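Local coordinates for pullulanase (Klebsiella oxytoca, PDB 2YOC), which hydrolyses the alpha-1,6-glucosidic linkages of pullulan and related branched alpha-glucans, and is exported by a type 2 secretion system, at residues Leu122-Leu127 and Val141-Ser146. Numbering follows the deposited sequence.
Sequences LIDSDL and VIAGNS
Ile-123 turns CG1 beside its own backbone N (chi1 -77°) and CG2 opposite that nitrogen, and the two branches meet different parts of the type II beta turn that runs from Ile-142 to Asn-145. CG1 lies 3.3 Å from Ile-142 O, the carbonyl that closes the turn by accepting the Asn-145 N-H. CG2 sits against the backbone of Ser-146, 3.6 Å from its CA. CD1 continues past the turn to Val-141 CG2 at 3.9 Å, the two side chains crossing at a slant. From the other end of 122-127, Leu-127 meets Val-141 tip to tip, CD1 to CG1, while its CD2 packs on Ser-146 O. Both segments fall within the bacterial pullulanase-associated domain, of the transthyretin clan: 122-127 leads from strand 110-117 into strand 127-130, whereas the segment 141-146 leaves strand 138-141 toward helix 152-159. Val-115 of strand 110-117 packs on Leu-122, Ile-123 and Leu-127, and Val-148 covers Leu-127 and Val-141. The polar side is more open to solvent. Gly-144, third residue of the turn, with a positive phi, gives its N-H to Leu-122 O at 2.8 Å, a weak bond because it is bent to 125°. Lys-121 NZ is hydrogen-bonded to the carbonyls of Ile-123 and Asp-124, tying down the backbone just beyond Leu-122. Asp-124 hangs over the turn's exit, with OD2 2.6 Å from Ser-146 OG. Ser-125 folds its hydroxyl back between its own N and carbonyl carbon (chi1 63°). A hydrogen bond of 2.8 Å joins Ser-125 OG to Ser-146 OG.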
ATOM      1  N   LEU B 122     -39.410 -13.553  24.309  1.00 96.60           N
ATOM      2  CA  LEU B 122     -39.160 -13.392  25.748  1.00 96.96           C
ATOM      3  C   LEU B 122     -38.334 -14.577  26.262  1.00104.95           C
ATOM      4  O   LEU B 122     -37.441 -14.393  27.087  1.00104.10           O
ATOM      5  CB  LEU B 122     -40.459 -13.250  26.546  1.00 97.43           C
ATOM      6  CG  LEU B 122     -41.131 -11.880  26.504  1.00100.80           C
ATOM      7  CD1 LEU B 122     -42.527 -11.960  27.052  1.00101.84           C
ATOM      8  CD2 LEU B 122     -40.355 -10.855  27.302  1.00100.02           C
ATOM      9  N   ILE B 123     -38.617 -15.789  25.747  1.00105.08           N
ATOM     10  CA  ILE B 123     -37.855 -17.002  26.044  1.00105.82           C
ATOM     11  C   ILE B 123     -37.015 -17.317  24.802  1.00112.58           C
ATOM     12  O   ILE B 123     -37.570 -17.491  23.709  1.00112.98           O
ATOM     13  CB  ILE B 123     -38.750 -18.174  26.540  1.00109.72           C
ATOM     14  CG1 ILE B 123     -39.134 -17.952  28.002  1.00109.92           C
ATOM     15  CG2 ILE B 123     -38.061 -19.531  26.394  1.00109.93           C
ATOM     16  CD1 ILE B 123     -40.563 -17.839  28.212  1.00113.08           C
ATOM     17  N   ASP B 124     -35.671 -17.320  24.983  1.00110.67           N
ATOM     18  CA  ASP B 124     -34.622 -17.557  23.973  1.00110.88           C
ATOM     19  C   ASP B 124     -34.905 -18.758  23.048  1.00116.88           C
ATOM     20  O   ASP B 124     -34.912 -18.602  21.820  1.00116.31           O
ATOM     21  CB  ASP B 124     -33.217 -17.656  24.631  1.00111.92           C
ATOM     22  CG  ASP B 124     -33.128 -18.474  25.916  1.00122.02           C
ATOM     23  OD1 ASP B 124     -33.395 -17.906  27.003  1.00122.37           O
ATOM     24  OD2 ASP B 124     -32.752 -19.671  25.837  1.00127.09           O
ATOM     25  N   SER B 125     -35.170 -19.932  23.650  1.00114.96           N
ATOM     26  CA  SER B 125     -35.481 -21.184  22.967  1.00116.06           C
ATOM     27  C   SER B 125     -36.970 -21.280  22.592  1.00122.26           C
ATOM     28  O   SER B 125     -37.837 -20.721  23.284  1.00122.21           O
ATOM     29  CB  SER B 125     -35.082 -22.380  23.835  1.00119.73           C
ATOM     30  OG  SER B 125     -35.802 -22.457  25.058  1.00127.69           O
ATOM     31  N   ASP B 126     -37.257 -21.999  21.483  1.00119.41           N
ATOM     32  CA  ASP B 126     -38.620 -22.272  21.038  1.00120.10           C
ATOM     33  C   ASP B 126     -39.150 -23.362  21.978  1.00126.88           C
ATOM     34  O   ASP B 126     -38.571 -24.454  22.054  1.00127.05           O
ATOM     35  CB  ASP B 126     -38.642 -22.768  19.578  1.00121.21           C
ATOM     36  CG  ASP B 126     -38.002 -21.866  18.543  1.00124.75           C
ATOM     37  OD1 ASP B 126     -37.646 -20.719  18.889  1.00123.95           O
ATOM     38  OD2 ASP B 126     -37.861 -22.307  17.383  1.00129.20           O
ATOM     39  N   LEU B 127     -40.199 -23.044  22.742  1.00124.67           N
ATOM     40  CA  LEU B 127     -40.771 -23.996  23.684  1.00125.78           C
ATOM     41  C   LEU B 127     -41.554 -25.082  22.960  1.00131.59           C
ATOM     42  O   LEU B 127     -42.164 -24.827  21.915  1.00131.63           O
ATOM     43  CB  LEU B 127     -41.686 -23.298  24.702  1.00126.31           C
ATOM     44  CG  LEU B 127     -41.092 -22.159  25.523  1.00130.08           C
ATOM     45  CD1 LEU B 127     -42.198 -21.282  26.110  1.00130.71           C
ATOM     46  CD2 LEU B 127     -40.173 -22.683  26.618  1.00132.63           C
ATOM     47  N   VAL B 141     -44.059 -20.492  32.713  1.00131.04           N
ATOM     48  CA  VAL B 141     -42.745 -20.102  32.173  1.00128.59           C
ATOM     49  C   VAL B 141     -42.314 -18.700  32.669  1.00132.05           C
ATOM     50  O   VAL B 141     -43.173 -17.861  32.967  1.00132.74           O
ATOM     51  CB  VAL B 141     -42.609 -20.258  30.621  1.00131.14           C
ATOM     52  CG1 VAL B 141     -42.643 -21.719  30.195  1.00131.64           C
ATOM     53  CG2 VAL B 141     -43.661 -19.453  29.862  1.00131.06           C
ATOM     54  N   ILE B 142     -40.987 -18.467  32.780  1.00126.77           N
ATOM     55  CA  ILE B 142     -40.400 -17.180  33.197  1.00125.20           C
ATOM     56  C   ILE B 142     -39.579 -16.649  32.015  1.00127.53           C
ATOM     57  O   ILE B 142     -38.987 -17.453  31.297  1.00126.52           O
ATOM     58  CB  ILE B 142     -39.512 -17.287  34.472  1.00127.99           C
ATOM     59  CG1 ILE B 142     -40.073 -18.263  35.522  1.00129.51           C
ATOM     60  CG2 ILE B 142     -39.254 -15.904  35.083  1.00128.19           C
ATOM     61  CD1 ILE B 142     -38.975 -18.949  36.348  1.00134.64           C
ATOM     62  N   ALA B 143     -39.532 -15.317  31.815  1.00123.99           N
ATOM     63  CA  ALA B 143     -38.781 -14.709  30.710  1.00123.16           C
ATOM     64  C   ALA B 143     -37.276 -15.016  30.733  1.00126.45           C
ATOM     65  O   ALA B 143     -36.626 -14.848  31.768  1.00125.02           O
ATOM     66  CB  ALA B 143     -39.022 -13.210  30.661  1.00123.38           C
ATOM     67  N   GLY B 144     -36.774 -15.511  29.593  1.00123.85           N
ATOM     68  CA  GLY B 144     -35.380 -15.903  29.368  1.00123.03           C
ATOM     69  C   GLY B 144     -34.936 -17.172  30.081  1.00126.80           C
ATOM     70  O   GLY B 144     -33.740 -17.473  30.115  1.00125.09           O
ATOM     71  N   ASN B 145     -35.905 -17.935  30.631  1.00124.75           N
ATOM     72  CA  ASN B 145     -35.697 -19.141  31.433  1.00125.38           C
ATOM     73  C   ASN B 145     -35.583 -20.440  30.645  1.00130.79           C
ATOM     74  O   ASN B 145     -34.942 -21.366  31.149  1.00131.56           O
ATOM     75  CB  ASN B 145     -36.779 -19.257  32.512  1.00127.48           C
ATOM     76  CG  ASN B 145     -36.433 -20.133  33.690  1.00152.72           C
ATOM     77  OD1 ASN B 145     -36.802 -21.303  33.740  1.00149.84           O
ATOM     78  ND2 ASN B 145     -35.770 -19.570  34.692  1.00142.80           N
ATOM     79  N   SER B 146     -36.214 -20.533  29.436  1.00126.77           N
ATOM     80  CA  SER B 146     -36.230 -21.727  28.552  1.00126.06           C
ATOM     81  C   SER B 146     -36.952 -22.943  29.142  1.00129.08           C
ATOM     82  O   SER B 146     -37.394 -23.814  28.386  1.00129.01           O
ATOM     83  CB  SER B 146     -34.823 -22.125  28.103  1.00128.26           C
ATOM     84  OG  SER B 146     -34.293 -21.243  27.129  1.00136.28           O
TER